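Local coordinates for ileal bile acid-binding protein (Danio rerio, PDB 3ELX) that binds the bile acid cholate and, like other members of the fatty-acid-binding protein family, probably carries such lipids through the cytoplasm, at residues 8-13 / 105-110; 42-47 / 110-115; 53-58 / 76-81; 65-68 / 74-77; 93-96 / 101-104. All blocks are in the same frame, centred on the assembly; numbering follows the deposited sequence.

Interaction 1. Residues 8-13 / 105-110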
# COMPACT_ATOMS: atom_id res chain seq x y z
N GLY A 8 -4.49 -13.50 0.61
CA GLY A 8 -3.25 -14.25 0.71
C GLY A 8 -2.07 -13.47 1.25
O GLY A 8 -2.22 -12.36 1.73
N LYS A 9 -0.90 -14.10 1.18
CA LYS A 9 0.36 -13.42 1.51
C LYS A 9 1.15 -13.19 0.23
O LYS A 9 1.32 -14.10 -0.58
CB LYS A 9 1.21 -14.19 2.53
CG LYS A 9 0.73 -14.06 3.98
CD LYS A 9 1.77 -14.56 4.96
CE LYS A 9 1.27 -14.43 6.40
NZ LYS A 9 2.37 -14.69 7.36
N TRP A 10 1.59 -11.94 0.08
CA TRP A 10 2.25 -11.44 -1.12
C TRP A 10 3.58 -10.82 -0.74
O TRP A 10 3.72 -10.29 0.36
CB TRP A 10 1.40 -10.35 -1.75
CG TRP A 10 -0.05 -10.74 -2.02
CD1 TRP A 10 -1.08 -10.74 -1.11
CD2 TRP A 10 -0.61 -11.17 -3.27
NE1 TRP A 10 -2.25 -11.13 -1.73
CE2 TRP A 10 -1.99 -11.41 -3.05
CE3 TRP A 10 -0.09 -11.37 -4.56
CZ2 TRP A 10 -2.85 -11.84 -4.07
CZ3 TRP A 10 -0.94 -11.80 -5.57
CH2 TRP A 10 -2.30 -12.03 -5.32
N GLU A 11 4.56 -10.87 -1.64
CA GLU A 11 5.86 -10.26 -1.36
C GLU A 11 6.35 -9.46 -2.56
O GLU A 11 6.27 -9.91 -3.70
CB GLU A 11 6.89 -11.34 -1.02
CG GLU A 11 8.25 -10.84 -0.60
CD GLU A 11 9.21 -12.01 -0.41
OE1 GLU A 11 9.49 -12.38 0.75
OE2 GLU A 11 9.67 -12.56 -1.44
N THR A 12 6.85 -8.26 -2.28
CA THR A 12 7.33 -7.37 -3.33
C THR A 12 8.31 -8.09 -4.25
O THR A 12 9.25 -8.73 -3.78
CB THR A 12 8.01 -6.15 -2.73
OG1 THR A 12 7.10 -5.50 -1.83
CG2 THR A 12 8.41 -5.17 -3.82
N GLU A 13 8.08 -7.97 -5.55
CA GLU A 13 8.91 -8.62 -6.57
C GLU A 13 9.55 -7.55 -7.46
O GLU A 13 10.74 -7.65 -7.81
CB GLU A 13 8.03 -9.57 -7.37
CG GLU A 13 8.66 -10.28 -8.55
CD GLU A 13 7.66 -11.15 -9.29
OE1 GLU A 13 8.01 -12.30 -9.62
OE2 GLU A 13 6.53 -10.68 -9.55
N THR A 105 -4.87 0.07 -5.71
CA THR A 105 -4.38 -1.30 -5.62
C THR A 105 -5.31 -2.24 -6.36
O THR A 105 -6.52 -2.15 -6.25
CB THR A 105 -4.19 -1.71 -4.16
OG1 THR A 105 -3.27 -0.80 -3.54
CG2 THR A 105 -3.64 -3.13 -4.08
N GLU A 106 -4.71 -3.16 -7.10
CA GLU A 106 -5.51 -4.15 -7.81
C GLU A 106 -4.74 -5.44 -8.00
O GLU A 106 -3.53 -5.48 -7.79
CB GLU A 106 -5.98 -3.61 -9.17
CG GLU A 106 -4.87 -3.36 -10.18
CD GLU A 106 -5.41 -3.04 -11.57
OE1 GLU A 106 -6.52 -3.50 -11.93
OE2 GLU A 106 -4.71 -2.33 -12.32
N ILE A 107 -5.46 -6.50 -8.37
CA ILE A 107 -4.82 -7.73 -8.81
C ILE A 107 -4.80 -7.70 -10.33
O ILE A 107 -5.85 -7.58 -10.97
CB ILE A 107 -5.56 -9.00 -8.31
CG1 ILE A 107 -5.70 -8.99 -6.78
CG2 ILE A 107 -4.83 -10.26 -8.80
CD1 ILE A 107 -4.40 -8.81 -5.98
N SER A 108 -3.60 -7.74 -10.90
CA SER A 108 -3.42 -7.74 -12.34
C SER A 108 -2.42 -8.82 -12.75
O SER A 108 -1.30 -8.86 -12.26
CB SER A 108 -2.94 -6.38 -12.84
OG SER A 108 -2.83 -6.38 -14.25
N GLY A 109 -2.85 -9.69 -13.66
CA GLY A 109 -1.99 -10.78 -14.13
C GLY A 109 -1.52 -11.68 -13.00
O GLY A 109 -0.39 -12.19 -13.02
N GLY A 110 -2.39 -11.86 -12.01
CA GLY A 110 -2.12 -12.70 -10.86
C GLY A 110 -1.22 -12.07 -9.80
O GLY A 110 -0.89 -12.72 -8.81

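Interaction 2. Residues 42-47 / 110-115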
# COMPACT_ATOMS: atom_id res chain seq x y z
N THR A 42 2.91 -8.49 2.33
CA THR A 42 1.55 -8.03 2.58
C THR A 42 0.66 -9.23 2.81
O THR A 42 0.68 -10.17 2.02
CB THR A 42 1.01 -7.24 1.36
OG1 THR A 42 1.82 -6.09 1.13
CG2 THR A 42 -0.41 -6.78 1.60
N GLU A 43 -0.11 -9.20 3.89
CA GLU A 43 -1.11 -10.23 4.14
C GLU A 43 -2.49 -9.59 4.03
O GLU A 43 -2.77 -8.58 4.69
CB GLU A 43 -0.90 -10.82 5.52
CG GLU A 43 -1.88 -11.90 5.89
CD GLU A 43 -1.72 -12.33 7.34
OE1 GLU A 43 -1.02 -11.64 8.12
OE2 GLU A 43 -2.30 -13.37 7.70
N ILE A 44 -3.35 -10.18 3.21
CA ILE A 44 -4.70 -9.64 3.04
C ILE A 44 -5.75 -10.71 3.34
O ILE A 44 -5.64 -11.85 2.88
CB ILE A 44 -4.93 -9.07 1.62
CG1 ILE A 44 -3.83 -8.06 1.27
CG2 ILE A 44 -6.33 -8.39 1.54
CD1 ILE A 44 -3.69 -7.81 -0.22
N VAL A 45 -6.76 -10.32 4.12
CA VAL A 45 -7.97 -11.12 4.28
C VAL A 45 -9.11 -10.27 3.75
O VAL A 45 -9.40 -9.18 4.27
CB VAL A 45 -8.22 -11.56 5.75
CG1 VAL A 45 -9.51 -12.37 5.84
CG2 VAL A 45 -7.05 -12.38 6.28
N GLN A 46 -9.72 -10.74 2.66
CA GLN A 46 -10.81 -10.03 2.03
C GLN A 46 -12.07 -10.87 2.15
O GLN A 46 -12.13 -12.00 1.64
CB GLN A 46 -10.51 -9.76 0.55
CG GLN A 46 -11.67 -9.12 -0.17
CD GLN A 46 -11.52 -9.06 -1.68
OE1 GLN A 46 -12.31 -8.40 -2.35
NE2 GLN A 46 -10.52 -9.76 -2.23
N ASN A 47 -13.06 -10.34 2.86
CA ASN A 47 -14.37 -10.96 2.94
C ASN A 47 -15.38 -9.98 2.34
O ASN A 47 -15.93 -9.12 3.02
CB ASN A 47 -14.69 -11.34 4.39
CG ASN A 47 -13.73 -12.39 4.96
OD1 ASN A 47 -13.15 -13.20 4.23
ND2 ASN A 47 -13.54 -12.37 6.27
N GLY A 110 -2.39 -11.86 -12.01
CA GLY A 110 -2.12 -12.70 -10.86
C GLY A 110 -1.22 -12.07 -9.80
O GLY A 110 -0.89 -12.72 -8.81
N LYS A 111 -0.83 -10.81 -10.02
CA LYS A 111 0.07 -10.10 -9.11
C LYS A 111 -0.67 -8.97 -8.41
O LYS A 111 -1.62 -8.41 -8.96
CB LYS A 111 1.25 -9.49 -9.86
CG LYS A 111 1.90 -10.39 -10.89
CD LYS A 111 2.95 -11.25 -10.28
CE LYS A 111 3.64 -12.03 -11.39
NZ LYS A 111 5.08 -12.18 -11.11
N LEU A 112 -0.23 -8.63 -7.20
CA LEU A 112 -0.76 -7.48 -6.47
C LEU A 112 0.00 -6.24 -6.91
O LEU A 112 1.21 -6.15 -6.70
CB LEU A 112 -0.60 -7.70 -4.96
CG LEU A 112 -1.02 -6.57 -4.02
CD1 LEU A 112 -2.50 -6.35 -4.09
CD2 LEU A 112 -0.57 -6.86 -2.58
N VAL A 113 -0.70 -5.29 -7.54
CA VAL A 113 -0.06 -4.09 -8.04
C VAL A 113 -0.55 -2.88 -7.28
O VAL A 113 -1.75 -2.56 -7.31
CB VAL A 113 -0.32 -3.89 -9.54
CG1 VAL A 113 0.44 -2.66 -10.04
CG2 VAL A 113 0.11 -5.14 -10.34
N GLU A 114 0.37 -2.20 -6.60
CA GLU A 114 0.05 -1.10 -5.70
C GLU A 114 0.72 0.17 -6.19
O GLU A 114 1.94 0.21 -6.33
CB GLU A 114 0.51 -1.43 -4.29
CG GLU A 114 -0.19 -2.62 -3.69
CD GLU A 114 0.33 -2.96 -2.31
OE1 GLU A 114 -0.14 -2.34 -1.33
OE2 GLU A 114 1.20 -3.85 -2.22
N THR A 115 -0.09 1.19 -6.48
CA THR A 115 0.44 2.43 -7.03
C THR A 115 0.18 3.58 -6.05
O THR A 115 -0.99 3.85 -5.71
CB THR A 115 -0.22 2.75 -8.39
OG1 THR A 115 -0.03 1.67 -9.30
CG2 THR A 115 0.35 4.05 -8.99
O HOH W 1 0.55 -3.81 0.84

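Interaction 3. Residues 53-58 / 76-81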
# COMPACT_ATOMS: atom_id res chain seq x y z
N TRP A 53 -5.81 -5.60 6.07
CA TRP A 53 -4.66 -5.43 5.20
C TRP A 53 -3.44 -5.20 6.08
O TRP A 53 -3.34 -4.18 6.74
CB TRP A 53 -4.90 -4.21 4.31
CG TRP A 53 -4.04 -4.15 3.10
CD1 TRP A 53 -2.69 -3.93 3.05
CD2 TRP A 53 -4.48 -4.29 1.74
NE1 TRP A 53 -2.26 -3.93 1.74
CE2 TRP A 53 -3.34 -4.15 0.92
CE3 TRP A 53 -5.73 -4.51 1.14
CZ2 TRP A 53 -3.41 -4.23 -0.48
CZ3 TRP A 53 -5.79 -4.60 -0.25
CH2 TRP A 53 -4.64 -4.46 -1.04
N THR A 54 -2.52 -6.17 6.09
CA THR A 54 -1.38 -6.14 7.00
C THR A 54 -0.07 -6.06 6.23
O THR A 54 0.14 -6.82 5.28
CB THR A 54 -1.40 -7.39 7.91
OG1 THR A 54 -2.64 -7.45 8.62
CG2 THR A 54 -0.26 -7.37 8.91
N GLN A 55 0.80 -5.13 6.62
CA GLN A 55 2.10 -4.98 5.98
C GLN A 55 3.19 -5.14 7.01
O GLN A 55 3.16 -4.53 8.09
CB GLN A 55 2.24 -3.61 5.29
CG GLN A 55 1.20 -3.35 4.22
CD GLN A 55 1.23 -1.92 3.72
OE1 GLN A 55 1.31 -0.98 4.51
NE2 GLN A 55 1.17 -1.75 2.41
N TYR A 56 4.19 -5.95 6.66
CA TYR A 56 5.28 -6.27 7.55
C TYR A 56 6.52 -5.46 7.20
O TYR A 56 7.37 -5.88 6.41
CB TYR A 56 5.56 -7.78 7.50
CG TYR A 56 4.42 -8.60 8.05
CD1 TYR A 56 4.38 -8.96 9.39
CD2 TYR A 56 3.36 -9.01 7.22
CE1 TYR A 56 3.33 -9.70 9.92
CE2 TYR A 56 2.30 -9.77 7.74
CZ TYR A 56 2.29 -10.11 9.09
OH TYR A 56 1.24 -10.84 9.63
N TYR A 57 6.61 -4.27 7.79
CA TYR A 57 7.73 -3.38 7.55
C TYR A 57 8.96 -3.81 8.36
O TYR A 57 8.86 -4.69 9.23
CB TYR A 57 7.34 -1.93 7.85
CG TYR A 57 6.47 -1.33 6.78
CD1 TYR A 57 7.04 -0.73 5.64
CD2 TYR A 57 5.09 -1.35 6.89
CE1 TYR A 57 6.24 -0.19 4.64
CE2 TYR A 57 4.29 -0.79 5.91
CZ TYR A 57 4.87 -0.22 4.78
OH TYR A 57 4.07 0.32 3.80
N PRO A 58 10.13 -3.20 8.07
CA PRO A 58 11.33 -3.58 8.81
C PRO A 58 11.21 -3.39 10.33
O PRO A 58 10.37 -2.61 10.81
CB PRO A 58 12.40 -2.63 8.26
CG PRO A 58 11.90 -2.31 6.86
CD PRO A 58 10.42 -2.19 7.03
N GLU A 76 -4.85 3.82 9.70
CA GLU A 76 -3.58 4.37 10.16
C GLU A 76 -2.62 4.45 8.98
O GLU A 76 -2.65 3.63 8.06
CB GLU A 76 -2.98 3.51 11.29
CG GLU A 76 -1.77 4.12 12.00
CD GLU A 76 -0.84 3.07 12.64
OE1 GLU A 76 -0.04 2.43 11.91
OE2 GLU A 76 -0.90 2.92 13.88
N THR A 77 -1.77 5.47 8.99
CA THR A 77 -0.72 5.59 8.00
C THR A 77 0.46 4.72 8.42
O THR A 77 0.56 4.32 9.58
CB THR A 77 -0.23 7.04 7.86
OG1 THR A 77 0.40 7.44 9.08
CG2 THR A 77 -1.40 7.97 7.56
N VAL A 78 1.36 4.45 7.48
CA VAL A 78 2.61 3.74 7.77
C VAL A 78 3.40 4.44 8.89
O VAL A 78 4.02 3.80 9.74
CB VAL A 78 3.47 3.61 6.49
CG1 VAL A 78 4.78 2.90 6.79
CG2 VAL A 78 2.70 2.87 5.38
N GLY A 79 3.36 5.77 8.90
CA GLY A 79 4.07 6.55 9.90
C GLY A 79 3.39 6.63 11.26
O GLY A 79 3.94 7.21 12.20
N GLY A 80 2.18 6.07 11.36
CA GLY A 80 1.49 5.96 12.65
C GLY A 80 0.36 6.95 12.91
O GLY A 80 -0.19 6.98 14.02
N LYS A 81 -0.00 7.74 11.90
CA LYS A 81 -1.05 8.75 12.04
C LYS A 81 -2.44 8.16 11.80
O LYS A 81 -2.70 7.52 10.77
CB LYS A 81 -0.78 9.92 11.10
CG LYS A 81 -1.51 11.20 11.49
CD LYS A 81 -0.69 12.45 11.13
CE LYS A 81 0.19 12.91 12.30
NZ LYS A 81 1.38 12.04 12.54

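Interaction 4. Residues 65-68 / 74-77. With EDO (1,2-ethanediol), chain B.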
# COMPACT_ATOMS: atom_id res chain seq x y z
N ASN A 65 -4.49 -2.25 8.53
CA ASN A 65 -5.66 -1.43 8.27
C ASN A 65 -6.85 -2.32 8.03
O ASN A 65 -6.79 -3.25 7.23
CB ASN A 65 -5.44 -0.50 7.09
CG ASN A 65 -4.76 0.78 7.49
OD1 ASN A 65 -5.18 1.43 8.44
ND2 ASN A 65 -3.69 1.13 6.80
N LYS A 66 -7.92 -2.04 8.77
CA LYS A 66 -9.20 -2.73 8.60
C LYS A 66 -10.19 -1.71 8.08
O LYS A 66 -10.42 -0.65 8.70
CB LYS A 66 -9.68 -3.32 9.93
CG LYS A 66 -8.80 -4.44 10.43
CD LYS A 66 -9.11 -4.80 11.87
CE LYS A 66 -9.99 -6.03 11.98
NZ LYS A 66 -11.33 -5.86 11.35
N PHE A 67 -10.75 -2.00 6.91
CA PHE A 67 -11.70 -1.09 6.30
C PHE A 67 -12.79 -1.85 5.57
O PHE A 67 -12.59 -2.99 5.16
CB PHE A 67 -11.00 -0.10 5.36
CG PHE A 67 -10.22 -0.75 4.24
CD1 PHE A 67 -8.86 -1.02 4.40
CD2 PHE A 67 -10.83 -1.07 3.02
CE1 PHE A 67 -8.11 -1.62 3.36
CE2 PHE A 67 -10.10 -1.65 1.98
CZ PHE A 67 -8.75 -1.93 2.14
N ILE A 68 -13.95 -1.21 5.44
CA ILE A 68 -15.03 -1.74 4.61
C ILE A 68 -15.22 -0.76 3.46
O ILE A 68 -15.44 0.44 3.69
CB ILE A 68 -16.35 -1.91 5.41
CG1 ILE A 68 -16.13 -2.93 6.54
CG2 ILE A 68 -17.50 -2.33 4.48
CD1 ILE A 68 -17.23 -2.95 7.58
N ASP A 74 -11.86 3.51 10.49
CA ASP A 74 -10.67 3.94 11.20
C ASP A 74 -9.45 3.29 10.55
O ASP A 74 -9.40 2.06 10.42
CB ASP A 74 -10.75 3.53 12.67
CG ASP A 74 -11.83 4.29 13.44
OD1 ASP A 74 -12.06 5.48 13.15
OD2 ASP A 74 -12.45 3.69 14.35
N MET A 75 -8.49 4.12 10.14
CA MET A 75 -7.26 3.63 9.52
C MET A 75 -6.02 4.31 10.09
O MET A 75 -6.13 5.24 10.89
CB MET A 75 -7.33 3.78 8.00
CG MET A 75 -8.26 2.75 7.33
SD MET A 75 -8.52 3.04 5.57
CE MET A 75 -9.68 4.36 5.58
N GLU A 76 -4.85 3.82 9.70
CA GLU A 76 -3.58 4.37 10.16
C GLU A 76 -2.62 4.45 8.98
O GLU A 76 -2.65 3.63 8.06
CB GLU A 76 -2.98 3.51 11.29
CG GLU A 76 -1.77 4.12 12.00
CD GLU A 76 -0.84 3.07 12.64
OE1 GLU A 76 -0.04 2.43 11.91
OE2 GLU A 76 -0.90 2.92 13.88
N THR A 77 -1.77 5.47 8.99
CA THR A 77 -0.72 5.59 8.00
C THR A 77 0.46 4.72 8.42
O THR A 77 0.56 4.32 9.58
CB THR A 77 -0.23 7.04 7.86
OG1 THR A 77 0.40 7.44 9.08
CG2 THR A 77 -1.40 7.97 7.56
C1 EDO B . -2.47 -0.40 1.65
O1 EDO B . -2.14 0.71 1.25
C2 EDO B . -3.54 -0.56 2.71
O2 EDO B . -2.99 -0.24 4.00
O HOH W 2 -7.81 -0.05 10.81

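Interaction 5. Residues 93-96 / 101-104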
# COMPACT_ATOMS: atom_id res chain seq x y z
N LYS A 93 -10.28 -2.34 -8.71
CA LYS A 93 -9.21 -1.48 -8.16
C LYS A 93 -9.69 -0.70 -6.93
O LYS A 93 -10.72 -0.02 -6.99
CB LYS A 93 -8.74 -0.45 -9.19
CG LYS A 93 -8.16 -0.97 -10.50
CD LYS A 93 -7.85 0.20 -11.43
CE LYS A 93 -6.43 0.76 -11.27
NZ LYS A 93 -5.93 0.92 -9.87
N LEU A 94 -8.95 -0.82 -5.84
CA LEU A 94 -9.20 -0.04 -4.62
C LEU A 94 -8.52 1.30 -4.72
O LEU A 94 -7.40 1.39 -5.22
CB LEU A 94 -8.64 -0.77 -3.41
CG LEU A 94 -9.33 -2.06 -2.97
CD1 LEU A 94 -8.49 -2.76 -1.93
CD2 LEU A 94 -10.71 -1.76 -2.41
N THR A 95 -9.18 2.35 -4.23
CA THR A 95 -8.53 3.65 -4.06
C THR A 95 -8.64 4.05 -2.60
O THR A 95 -9.74 4.16 -2.04
CB THR A 95 -9.15 4.75 -4.96
OG1 THR A 95 -8.96 4.41 -6.34
CG2 THR A 95 -8.48 6.10 -4.69
N ILE A 96 -7.48 4.25 -1.98
CA ILE A 96 -7.41 4.73 -0.61
C ILE A 96 -6.79 6.11 -0.67
O ILE A 96 -5.68 6.28 -1.19
CB ILE A 96 -6.54 3.83 0.29
CG1 ILE A 96 -7.00 2.37 0.21
CG2 ILE A 96 -6.58 4.36 1.73
CD1 ILE A 96 -6.16 1.40 1.04
N TYR A 101 -0.83 10.94 0.07
CA TYR A 101 -0.79 10.39 -1.29
C TYR A 101 -2.06 9.62 -1.59
O TYR A 101 -2.82 9.29 -0.68
CB TYR A 101 0.44 9.48 -1.48
CG TYR A 101 0.53 8.33 -0.49
CD1 TYR A 101 0.02 7.08 -0.80
CD2 TYR A 101 1.13 8.51 0.76
CE1 TYR A 101 0.09 6.02 0.12
CE2 TYR A 101 1.20 7.47 1.68
CZ TYR A 101 0.69 6.23 1.35
OH TYR A 101 0.78 5.20 2.27
N GLN A 102 -2.28 9.36 -2.88
CA GLN A 102 -3.37 8.49 -3.32
C GLN A 102 -2.81 7.10 -3.54
O GLN A 102 -1.73 6.96 -4.11
CB GLN A 102 -3.94 9.00 -4.64
CG GLN A 102 -4.76 10.26 -4.49
CD GLN A 102 -5.92 10.08 -3.52
OE1 GLN A 102 -5.92 10.64 -2.42
NE2 GLN A 102 -6.90 9.27 -3.92
N GLN A 103 -3.54 6.09 -3.07
CA GLN A 103 -3.11 4.70 -3.24
C GLN A 103 -4.13 3.95 -4.07
O GLN A 103 -5.30 3.96 -3.74
CB GLN A 103 -3.02 4.01 -1.88
CG GLN A 103 -2.53 2.58 -1.96
CD GLN A 103 -1.09 2.53 -2.40
OE1 GLN A 103 -0.31 3.42 -2.09
NE2 GLN A 103 -0.73 1.50 -3.15
N THR A 104 -3.69 3.31 -5.16
CA THR A 104 -4.60 2.45 -5.93
C THR A 104 -4.02 1.06 -5.92
O THR A 104 -2.82 0.89 -6.09
CB THR A 104 -4.79 2.92 -7.38
OG1 THR A 104 -3.57 2.74 -8.11
CG2 THR A 104 -5.22 4.36 -7.43
O HOH W 3 -3.80 3.05 -10.69

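Interaction 1. Residues 8-13 / 105-110
Trp10 and Ile107 meet through apolar packing, their side chains crossing at about a right angle. The methyl CD1 of Ile107 approaches the six-membered part of the indole obliquely, 3.9 Å from CH2 of Trp10. A bend at the far end of the isoleucine (chi2 -54°) carries that methyl out toward the indole. Even the nearest backbones, at Trp10 CA and Gly110 CA, are 10.7 Å apart, an interval that suits a side chain as long as tryptophan's.

The second kind of contact is polar against aromatic. The carbonyl O of Gly110 lies in the plane of the indole, 3.4 Å from CZ3 of Trp10, where the slightly positive C-H rim suits an oxygen. Gly109 and Gly110 both have positive phi, a conformation glycine adopts easily, and they carry the chain round from strand 102-108 to strand 111-119.

The polar atom of the indole is satisfied too, as Trp10 NE1 donates to Phe6 O, while Lys133 makes a cation-pi contact with the ring. Gly8 and Trp10 match the glycine-x-tryptophan motif that opens the first strand of calycin barrels.

Strands 8-16 and 102-108 are not neighbours in the sheet; strands 124-133 and 111-119 come between. Leu112 of strand 111-119 packs on both Trp10 and Ile107, Ile44 of strand 41-47 and Ser131 of strand 124-133 also touch the indole, and Phe6 adjoins Ile107.

Interaction 2. Residues 42-47 / 110-115
Inside the beta-barrel of the fatty-acid-binding protein fold, Thr42 and Ile44 of strand 41-47 face Leu112 and Glu114 of strand 111-119. The strands cross nearly at right angles (104°) and their axes stay 11.1 Å apart, so side chains and a water span the interval.

Ile44 and Leu112 reach toward each other tip to tip, with CD1 of Ile44 4.0 Å from CD2 of Leu112. The same leucine methyl lies 4.2 Å from CG2 of Thr42, whose side chain crosses the leucine at about a right angle. These branched apolar chains suit a core that Phe6 and Trp53 also line.

Threonine serves both halves of the contact. With OG1 beside its backbone N and CG2 anti to it (chi1 -62°), Thr42 offers a methyl to Leu112 and a hydroxyl to a water. Buried Glu114 needs partners for its carboxylate: OE2 forms a salt bridge with Arg129, which would probably help to keep the acid ionised. Its other oxygen takes part in a bridge to the opposite strand, in which the water lies 2.6 Å from Thr42 OG1 and donates a hydrogen bond to Glu114 OE1 at 2.7 Å.

Interaction 3. Residues 53-58 / 76-81
Gln55, near the end of strand 50-57, leans its side chain across Val78, OE1 of Gln55 lying 4.2 Å from CG2 of that valine. The same oxygen accepts a weak hydrogen bond from Tyr57 OH at 3.1 Å, which ties together two side chains that point to the same side of the strand.

Two residues on, Tyr57 carries most of the contact. Its ring crosses the valine at about a right angle and receives Val78 CG1 over one face, in a CH-pi contact 3.9 Å from the ring centroid and 19° off the normal. The other methyl sits against the phenol, with Val78 CG2 3.3 Å from Tyr57 OH. A valine suits this place because its forked end (CG1 anti to the backbone N, chi1 178°) meets ring and hydroxyl at once.

Val78 follows Thr77 in a type I turn, closed by Gly80 N donating to Thr77 O at 3.0 Å. With an alanine in place of Tyr57, Val78 would probably face a gap and Gln55 OE1 lose its hydroxyl partner, leaving the amide freer to turn.

In this family the two short helices and the turns after strands 50-57 and 73-76 frame the portal; Gln55, Tyr57 and Val78 all contact cholate in a ligand-bound structure of this protein. Dispersion and CH-pi contact join Val78 to the tyrosine, consistent with an entrance that can adjust to bulky steroids.

Interaction 4. Residues 65-68 / 74-77
A side-chain amide stands in for a main-chain partner here: Asn65 pairs with both the N-H and the C=O of Glu76. The place is the gap between the fourth and fifth strands of the fatty-acid-binding protein barrel, where strands 61-68 and 73-76 are splayed, their short axes 6.2 Å apart at closest, and do not bond backbone to backbone.

Glu76 N donates to Asn65 OD1 at 2.7 Å, arriving on a lone pair in the carbonyl plane with an N-H...O angle of 158°. In return Asn65 ND2 donates to Glu76 O at 3.0 Å, almost exactly in the plane of the amide. With CG anti to its carbonyl carbon (chi1 -85°), Asn65 carries the amide out to Glu76, where two bonds to one residue's backbone fix its rotation; asparagine is suited to this because it carries a donor and an acceptor side by side. A leucine here would probably leave N and O of Glu76 without these mates and the two strands without this tie.

One residue along, a water takes the place of a direct bond, accepting from Lys66 N at 2.9 Å and donating to Asp74 O at 2.7 Å.

On the inner side Met75 makes a Met-aromatic contact with Phe67, its sulfur oblique to the ring, 5.1 Å from the centroid. Phe83 and Val87 of strand 82-90 also touch Met75, and Phe51 meets the ring of Phe67. Asn65 ND2 makes one further hydrogen bond, to O2 of a 1,2-ethanediol at 3.2 Å, a molecule probably from the crystallisation liquor.

Interaction 5. Residues 93-96 / 101-104
Ile96 and Gln103 exchange two backbone hydrogen bonds: Ile96 N to Gln103 O at 2.8 Å and Gln103 N to Ile96 O at 2.9 Å, both fairly straight. They form a hydrogen-bonded antiparallel pair of the hairpin joining strands 93-97 and 102-108. Next to it Thr95 and Thr104 make a non-hydrogen-bonded pair, where CA-H...O contacts take over, such as Thr104 CA to Leu94 O at 3.1 Å.

Lys93 and Thr104 are joined through water. Lys93, turned back on itself at its last two torsions (chi3 91°, chi4 -43°), lies beside Thr104, and one water accepts from Lys93 NZ at 3.1 Å and lies 2.6 Å from Thr104 OG1. Gln102 NE2, hydrogen-bonded to Ser97, also rests against the methyl of Thr95: Gln102 NE2 to Thr95 CG2 is 3.6 Å.

On the opposite face CB of Ile96 and CB of Gln103 lie 4.1 Å apart. Gln103 OE1 bonds Ser116 OG and its NE2 weakly Thr105 OG1, while Leu94 packs on Phe51 and Trp53. Leu94 and Tyr101 both contact cholate in a ligand-bound structure.

Two kinds of surface thus share one hairpin: threonines, small and tolerant of water, on the Thr95 side, and apolar chains with a bonded glutamine on the Ile96 side, where an amphipathic ligand could meet apolar and polar groups together.

Interaction 2 is the most buried, and its strands belong to the same sheet without being neighbours; interaction 1, 5 Å away between centres, shares Gly110 with it and is likewise made by side chains reaching across, though partly open at its turn. Interactions 3 and 4 share Glu76 and Thr77, but one is surface packing at the portal and the other a polar bridge over the strand gap. Interaction 5, which uses strand 102-108 as interaction 1 does, alone is regular backbone pairing. Trp53 links these places, packing on Thr105, Thr42 and Ile44, Phe67 and Leu94. Inside, methyls and a carboxylate bridged by water prevail; at the gap, an amide and water replace sheet bonds; at the entrance, a ring face meets valine.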